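Local coordinates for protein UDP-glucose 4-epimerase (Campylobacter jejuni subsp. jejuni serotype O:2, PDB 7K3P) that probably interconverts UDP-glucose and UDP-galactose, and UDP-GlcNAc and UDP-GalNAc, by NAD-dependent inversion at C4 of the sugar, at residues Ser253-Ala257 with Leu320-Gln324; Asn131-Phe135 with Ala258-Lys263. The protein carries 2 engineered substitutions. All blocks are in the same frame, centred on the assembly; numbering follows the deposited sequence.

Contact 1: residues Ser253-Ala257 with Leu320-Gln324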
ATOM      1  N   SER A 253       6.422   9.517  25.250  1.00 24.10           N
ATOM      2  CA  SER A 253       7.725  10.179  25.314  1.00 26.08           C
ATOM      3  C   SER A 253       8.638   9.741  24.168  1.00 23.52           C
ATOM      4  O   SER A 253       9.473  10.512  23.684  1.00 25.73           O
ATOM      5  CB  SER A 253       8.392   9.963  26.693  1.00 31.64           C
ATOM      6  OG  SER A 253       8.759   8.603  26.880  1.00 26.98           O
ATOM      7  N   ALA A 254       8.471   8.508  23.699  1.00 24.40           N
ATOM      8  CA  ALA A 254       9.313   8.024  22.592  1.00 23.97           C
ATOM      9  C   ALA A 254       9.050   8.781  21.299  1.00 22.83           C
ATOM     10  O   ALA A 254       9.903   8.842  20.412  1.00 23.70           O
ATOM     11  CB  ALA A 254       9.121   6.516  22.373  1.00 25.38           C
ATOM     12  N   HIS A 255       7.852   9.340  21.168  1.00 27.11           N
ATOM     13  CA  HIS A 255       7.550  10.123  19.974  1.00 24.67           C
ATOM     14  C   HIS A 255       8.311  11.461  20.031  1.00 26.20           C
ATOM     15  O   HIS A 255       8.850  11.926  19.021  1.00 24.21           O
ATOM     16  CB  HIS A 255       6.037  10.301  19.829  1.00 24.50           C
ATOM     17  CG  HIS A 255       5.347   9.097  19.257  1.00 29.05           C
ATOM     18  ND1 HIS A 255       5.126   7.944  19.984  1.00 24.53           N
ATOM     19  CD2 HIS A 255       4.851   8.861  18.017  1.00 29.29           C
ATOM     20  CE1 HIS A 255       4.502   7.060  19.221  1.00 28.49           C
ATOM     21  NE2 HIS A 255       4.322   7.590  18.025  1.00 27.26           N
ATOM     22  N   LEU A 256       8.383  12.051  21.224  1.00 25.76           N
ATOM     23  CA  LEU A 256       9.204  13.243  21.428  1.00 24.65           C
ATOM     24  C   LEU A 256      10.655  12.898  21.139  1.00 29.69           C
ATOM     25  O   LEU A 256      11.337  13.609  20.393  1.00 26.52           O
ATOM     26  CB  LEU A 256       9.039  13.787  22.855  1.00 30.61           C
ATOM     27  CG  LEU A 256       7.850  14.718  23.099  1.00 32.04           C
ATOM     28  CD1 LEU A 256       6.514  13.956  23.108  1.00 30.29           C
ATOM     29  CD2 LEU A 256       8.035  15.510  24.405  1.00 33.61           C
ATOM     30  N   ALA A 257      11.124  11.777  21.690  1.00 28.34           N
ATOM     31  CA  ALA A 257      12.508  11.375  21.446  1.00 29.28           C
ATOM     32  C   ALA A 257      12.790  11.175  19.961  1.00 27.96           C
ATOM     33  O   ALA A 257      13.886  11.485  19.499  1.00 29.32           O
ATOM     34  CB  ALA A 257      12.879  10.123  22.260  1.00 27.54           C
ATOM     35  N   LEU A 320      20.338   4.861  19.840  1.00 34.25           N
ATOM     36  CA  LEU A 320      20.379   6.018  18.938  1.00 31.04           C
ATOM     37  C   LEU A 320      19.641   7.277  19.423  1.00 32.13           C
ATOM     38  O   LEU A 320      19.782   8.357  18.836  1.00 35.92           O
ATOM     39  CB  LEU A 320      19.883   5.613  17.548  1.00 31.04           C
ATOM     40  CG  LEU A 320      20.919   5.082  16.556  1.00 39.81           C
ATOM     41  CD1 LEU A 320      21.969   4.272  17.267  1.00 40.43           C
ATOM     42  CD2 LEU A 320      20.254   4.251  15.447  1.00 27.63           C
ATOM     43  N   THR A 321      18.868   7.156  20.493  1.00 29.86           N
ATOM     44  CA  THR A 321      18.088   8.287  20.974  1.00 31.31           C
ATOM     45  C   THR A 321      18.203   8.481  22.484  1.00 34.11           C
ATOM     46  O   THR A 321      18.822   7.685  23.188  1.00 36.06           O
ATOM     47  CB  THR A 321      16.592   8.129  20.615  1.00 31.33           C
ATOM     48  OG1 THR A 321      15.922   7.382  21.646  1.00 29.48           O
ATOM     49  CG2 THR A 321      16.445   7.416  19.276  1.00 27.05           C
ATOM     50  N   SER A 322      17.569   9.536  22.971  1.00 33.30           N
ATOM     51  CA  SER A 322      17.611   9.874  24.380  1.00 39.92           C
ATOM     52  C   SER A 322      16.399   9.303  25.105  1.00 32.84           C
ATOM     53  O   SER A 322      16.143   9.668  26.252  1.00 29.88           O
ATOM     54  CB  SER A 322      17.582  11.392  24.531  1.00 39.61           C
ATOM     55  OG  SER A 322      16.333  11.896  24.062  1.00 45.89           O
ATOM     56  N   TRP A 323      15.636   8.432  24.441  1.00 31.66           N
ATOM     57  CA  TRP A 323      14.417   7.912  25.062  1.00 30.02           C
ATOM     58  C   TRP A 323      14.728   7.071  26.304  1.00 29.97           C
ATOM     59  O   TRP A 323      15.505   6.121  26.238  1.00 30.00           O
ATOM     60  CB  TRP A 323      13.584   7.088  24.075  1.00 26.50           C
ATOM     61  CG  TRP A 323      12.319   6.593  24.696  1.00 27.02           C
ATOM     62  CD1 TRP A 323      11.294   7.357  25.188  1.00 29.67           C
ATOM     63  CD2 TRP A 323      11.931   5.233  24.896  1.00 26.72           C
ATOM     64  NE1 TRP A 323      10.309   6.555  25.702  1.00 26.72           N
ATOM     65  CE2 TRP A 323      10.673   5.228  25.522  1.00 27.08           C
ATOM     66  CE3 TRP A 323      12.541   3.990  24.623  1.00 28.16           C
ATOM     67  CZ2 TRP A 323       9.989   4.063  25.867  1.00 28.87           C
ATOM     68  CZ3 TRP A 323      11.875   2.825  24.968  1.00 21.10           C
ATOM     69  CH2 TRP A 323      10.611   2.867  25.577  1.00 27.10           C
ATOM     70  N   GLN A 324      14.099   7.426  27.420  1.00 30.28           N
ATOM     71  CA  GLN A 324      14.237   6.686  28.666  1.00 29.06           C
ATOM     72  C   GLN A 324      12.874   6.532  29.313  1.00 31.99           C
ATOM     73  O   GLN A 324      12.302   7.496  29.833  1.00 31.80           O
ATOM     74  CB  GLN A 324      15.203   7.398  29.631  1.00 31.31           C
ATOM     75  CG  GLN A 324      15.446   6.625  30.938  1.00 32.87           C
ATOM     76  CD  GLN A 324      16.439   7.330  31.841  1.00 27.08           C
ATOM     77  OE1 GLN A 324      17.514   7.741  31.388  1.00 33.04           O
ATOM     78  NE2 GLN A 324      16.080   7.490  33.120  1.00 28.26           N
TER

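Contact 2: residues Asn131-Phe135 with Ala258-Lys263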
ATOM      1  N   ASN A 131       9.367  18.666   6.718  1.00 23.53           N
ATOM      2  CA  ASN A 131      10.446  17.750   6.375  1.00 28.65           C
ATOM      3  C   ASN A 131      10.857  16.799   7.500  1.00 24.22           C
ATOM      4  O   ASN A 131      11.852  16.085   7.394  1.00 27.69           O
ATOM      5  CB  ASN A 131      11.642  18.528   5.817  1.00 31.39           C
ATOM      6  CG  ASN A 131      11.510  18.778   4.325  1.00 34.64           C
ATOM      7  OD1 ASN A 131      11.076  17.896   3.580  1.00 33.03           O
ATOM      8  ND2 ASN A 131      11.880  19.979   3.879  1.00 31.86           N
ATOM      9  N   LYS A 132      10.087  16.809   8.577  1.00 27.53           N
ATOM     10  CA  LYS A 132      10.221  15.807   9.627  1.00 28.81           C
ATOM     11  C   LYS A 132       8.856  15.165   9.877  1.00 25.12           C
ATOM     12  O   LYS A 132       7.891  15.852  10.227  1.00 26.55           O
ATOM     13  CB  LYS A 132      10.779  16.436  10.909  1.00 26.65           C
ATOM     14  CG  LYS A 132      12.239  16.922  10.749  1.00 25.37           C
ATOM     15  CD  LYS A 132      12.662  17.813  11.902  1.00 34.78           C
ATOM     16  CE  LYS A 132      14.084  18.331  11.669  1.00 32.45           C
ATOM     17  NZ  LYS A 132      14.504  19.195  12.794  1.00 46.17           N
ATOM     18  N   PHE A 133       8.781  13.850   9.690  1.00 25.12           N
ATOM     19  CA  PHE A 133       7.514  13.123   9.797  1.00 23.31           C
ATOM     20  C   PHE A 133       7.664  11.966  10.792  1.00 18.70           C
ATOM     21  O   PHE A 133       8.401  11.021  10.525  1.00 21.72           O
ATOM     22  CB  PHE A 133       7.140  12.584   8.405  1.00 21.47           C
ATOM     23  CG  PHE A 133       5.707  12.129   8.280  1.00 21.73           C
ATOM     24  CD1 PHE A 133       5.235  11.041   9.005  1.00 20.80           C
ATOM     25  CD2 PHE A 133       4.839  12.780   7.409  1.00 23.75           C
ATOM     26  CE1 PHE A 133       3.903  10.614   8.877  1.00 21.49           C
ATOM     27  CE2 PHE A 133       3.517  12.372   7.275  1.00 23.90           C
ATOM     28  CZ  PHE A 133       3.044  11.286   8.007  1.00 23.06           C
ATOM     29  N   ILE A 134       6.996  12.041  11.941  1.00 21.98           N
ATOM     30  CA  ILE A 134       7.048  10.923  12.878  1.00 23.27           C
ATOM     31  C   ILE A 134       5.766  10.099  12.704  1.00 24.62           C
ATOM     32  O   ILE A 134       4.650  10.623  12.865  1.00 22.69           O
ATOM     33  CB  ILE A 134       7.308  11.381  14.343  1.00 26.45           C
ATOM     34  CG1 ILE A 134       8.720  11.990  14.469  1.00 26.06           C
ATOM     35  CG2 ILE A 134       7.207  10.198  15.304  1.00 20.50           C
ATOM     36  CD1 ILE A 134       8.750  13.464  14.303  1.00 33.88           C
ATOM     37  N   PHE A 135       5.923   8.829  12.325  1.00 21.43           N
ATOM     38  CA  PHE A 135       4.768   7.972  12.010  1.00 19.11           C
ATOM     39  C   PHE A 135       4.583   6.871  13.047  1.00 21.47           C
ATOM     40  O   PHE A 135       5.498   6.064  13.285  1.00 22.67           O
ATOM     41  CB  PHE A 135       4.948   7.362  10.622  1.00 22.97           C
ATOM     42  CG  PHE A 135       3.813   6.462  10.190  1.00 22.55           C
ATOM     43  CD1 PHE A 135       2.491   6.872  10.323  1.00 20.06           C
ATOM     44  CD2 PHE A 135       4.078   5.222   9.607  1.00 20.52           C
ATOM     45  CE1 PHE A 135       1.434   6.038   9.911  1.00 22.99           C
ATOM     46  CE2 PHE A 135       3.041   4.386   9.183  1.00 22.34           C
ATOM     47  CZ  PHE A 135       1.712   4.801   9.333  1.00 22.38           C
ATOM     48  N   ALA A 258      11.806  10.658  19.215  1.00 27.62           N
ATOM     49  CA  ALA A 258      11.958  10.413  17.767  1.00 26.00           C
ATOM     50  C   ALA A 258      12.122  11.721  17.002  1.00 25.78           C
ATOM     51  O   ALA A 258      12.870  11.806  16.025  1.00 26.96           O
ATOM     52  CB  ALA A 258      10.734   9.642  17.218  1.00 25.35           C
ATOM     53  N   LEU A 259      11.376  12.733  17.424  1.00 30.17           N
ATOM     54  CA  LEU A 259      11.480  14.048  16.794  1.00 31.91           C
ATOM     55  C   LEU A 259      12.856  14.637  17.084  1.00 31.31           C
ATOM     56  O   LEU A 259      13.544  15.108  16.170  1.00 28.35           O
ATOM     57  CB  LEU A 259      10.376  14.980  17.298  1.00 28.04           C
ATOM     58  CG  LEU A 259      10.439  16.384  16.697  1.00 31.47           C
ATOM     59  CD1 LEU A 259      10.545  16.285  15.181  1.00 33.80           C
ATOM     60  CD2 LEU A 259       9.228  17.203  17.111  1.00 35.22           C
ATOM     61  N   ASP A 260      13.264  14.575  18.353  1.00 29.39           N
ATOM     62  CA  ASP A 260      14.594  15.043  18.754  1.00 33.33           C
ATOM     63  C   ASP A 260      15.655  14.368  17.904  1.00 30.37           C
ATOM     64  O   ASP A 260      16.569  15.023  17.396  1.00 28.63           O
ATOM     65  CB  ASP A 260      14.849  14.762  20.239  1.00 34.86           C
ATOM     66  CG  ASP A 260      14.076  15.699  21.152  1.00 46.81           C
ATOM     67  OD1 ASP A 260      13.691  16.799  20.687  1.00 48.54           O
ATOM     68  OD2 ASP A 260      13.857  15.337  22.338  1.00 51.40           O
ATOM     69  N   TYR A 261      15.504  13.060  17.708  1.00 29.76           N
ATOM     70  CA  TYR A 261      16.463  12.291  16.916  1.00 30.30           C
ATOM     71  C   TYR A 261      16.614  12.811  15.483  1.00 28.91           C
ATOM     72  O   TYR A 261      17.715  12.779  14.922  1.00 30.33           O
ATOM     73  CB  TYR A 261      16.096  10.791  16.915  1.00 26.41           C
ATOM     74  CG  TYR A 261      16.810   9.990  15.854  1.00 28.74           C
ATOM     75  CD1 TYR A 261      16.257   9.849  14.590  1.00 27.28           C
ATOM     76  CD2 TYR A 261      18.040   9.369  16.110  1.00 30.73           C
ATOM     77  CE1 TYR A 261      16.895   9.127  13.604  1.00 29.22           C
ATOM     78  CE2 TYR A 261      18.698   8.635  15.112  1.00 28.89           C
ATOM     79  CZ  TYR A 261      18.104   8.528  13.859  1.00 29.25           C
ATOM     80  OH  TYR A 261      18.691   7.817  12.842  1.00 29.80           O
ATOM     81  N   LEU A 262      15.514  13.264  14.875  1.00 31.29           N
ATOM     82  CA  LEU A 262      15.565  13.732  13.477  1.00 30.73           C
ATOM     83  C   LEU A 262      16.278  15.092  13.280  1.00 34.23           C
ATOM     84  O   LEU A 262      16.470  15.539  12.138  1.00 37.86           O
ATOM     85  CB  LEU A 262      14.157  13.769  12.842  1.00 32.58           C
ATOM     86  CG  LEU A 262      13.512  12.436  12.427  1.00 28.92           C
ATOM     87  CD1 LEU A 262      12.162  12.663  11.730  1.00 29.54           C
ATOM     88  CD2 LEU A 262      14.433  11.637  11.511  1.00 26.99           C
ATOM     89  N   LYS A 263      16.665  15.753  14.373  1.00 37.34           N
ATOM     90  CA  LYS A 263      17.396  17.025  14.254  1.00 36.33           C
ATOM     91  C   LYS A 263      18.716  16.870  13.494  1.00 39.36           C
ATOM     92  O   LYS A 263      18.990  17.615  12.556  1.00 42.04           O
ATOM     93  CB  LYS A 263      17.652  17.660  15.623  1.00 38.53           C
ATOM     94  CG  LYS A 263      16.431  18.345  16.241  1.00 49.48           C
ATOM     95  CD  LYS A 263      16.798  19.220  17.453  1.00 54.59           C
ATOM     96  CE  LYS A 263      17.875  20.256  17.106  1.00 56.17           C
ATOM     97  NZ  LYS A 263      18.127  21.233  18.213  1.00 59.87           N
TER

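Contact 1: residues Ser253-Ala257 with Leu320-Gln324
Trp323 lays its indole along helix 248-261, where Ser253, Ala254 and Ala257 receive it. One hydrogen bond joins the two segments: NE1 of Trp323 donates to OG of Ser253 over 2.8 Å, with the hydroxyl oxygen close to the indole plane but the N-H...O angle bent to 137°. Ser253 OG also bonds to the carbonyl of Asp250 one turn back, and the indole N-H adds a weak bond to that same carbonyl, so both polar ends are tied to one turn of helix.

The apolar part is a CH-pi contact: CB of Ala254 stands 3.6 Å from the centroid of the five-membered ring of Trp323, 12° off its normal. One turn on, CB of Ala257 packs against CB of Trp323 at 3.6 Å. The small alanines let the ring lie close to the helix backbone, CD1 of Trp323 coming to 3.3 Å from CA of Ala254. With CG anti to the backbone N (chi1 -178°), the indole reaches along the helix toward Ser253.

The loop is shaped locally by Thr321, whose OG1 accepts from N of Trp323 at 3.0 Å and also bonds to the carbonyl of Ile317. This is an ST turn just beyond helix 315-320, presenting a tryptophan to a helix of the NAD-binding Rossmann-type domain.

Contact 2: residues Asn131-Phe135 with Ala258-Lys263
Ile134, on strand 132-136, presses its CD1 against CD1 of Leu259 at 3.5 Å, tighter than usual for two methyls, and the two side chains meet at about a right angle. With CG1 anti to the carbonyl carbon (chi1 -66°), CD1 is carried to Leu259 while CG2 of Ile134 is left to meet CB of Ala258 at 4.1 Å. Leu262 completes the buried part at ordinary contact distances: its CD1 sits 4.3 Å from CD1 of Ile134 and 4.1 Å from CB of Lys132, close also to the backbone N of Phe133. All these side chains except that of Lys132 are buried, and the layer continues across the neighbouring strands, with Ala258 and Leu262 touching Cys186 of strand 184-189 and Leu259 touching Ala90 of strand 90-93.

Toward solvent the fit slackens. Lys132 runs out extended beyond CG, its CD passing CD1 of Leu259 at 4.2 Å and its CE lying 3.7 Å from O of Leu262, a carbonyl that instead accepts a hydrogen bond from Lys184. The ammonium ends near the exposed Lys263, with NZ of Lys132 4.0 Å from CG of Lys263. The two NZ atoms, of Lys132 and Lys263, remain 6.8 Å apart, and these like charges are not in contact.

No hydrogen bond joins the two segments. The strand spends its backbone bonds on neighbours in the parallel sheet, including Ile91 and Cys186, and Phe133 points to the other side, where Leu173 of helix 161-179 lies. Helix and sheet of this Rossmann-type layer are therefore held by apolar side chains, with the lysine contributing mainly its aliphatic stem.

Overall arrangement
Both contacts use helix 248-261 and lie about 10 Å apart, centre to centre. Contact 2 is the more buried: it seats the later turns of the helix on an inner strand of the parallel sheet, through aliphatic side chains and without a hydrogen bond between its segments. Contact 1, only partly buried, adds an indole N-H bond and a CH-pi contact where the 320-324 loop lies over the helix. They meet directly: His255 packs on Ile134, and Tyr261 on Leu320 and Thr321. Thus one helix takes the sheet on one flank and a loop from later in the chain on another.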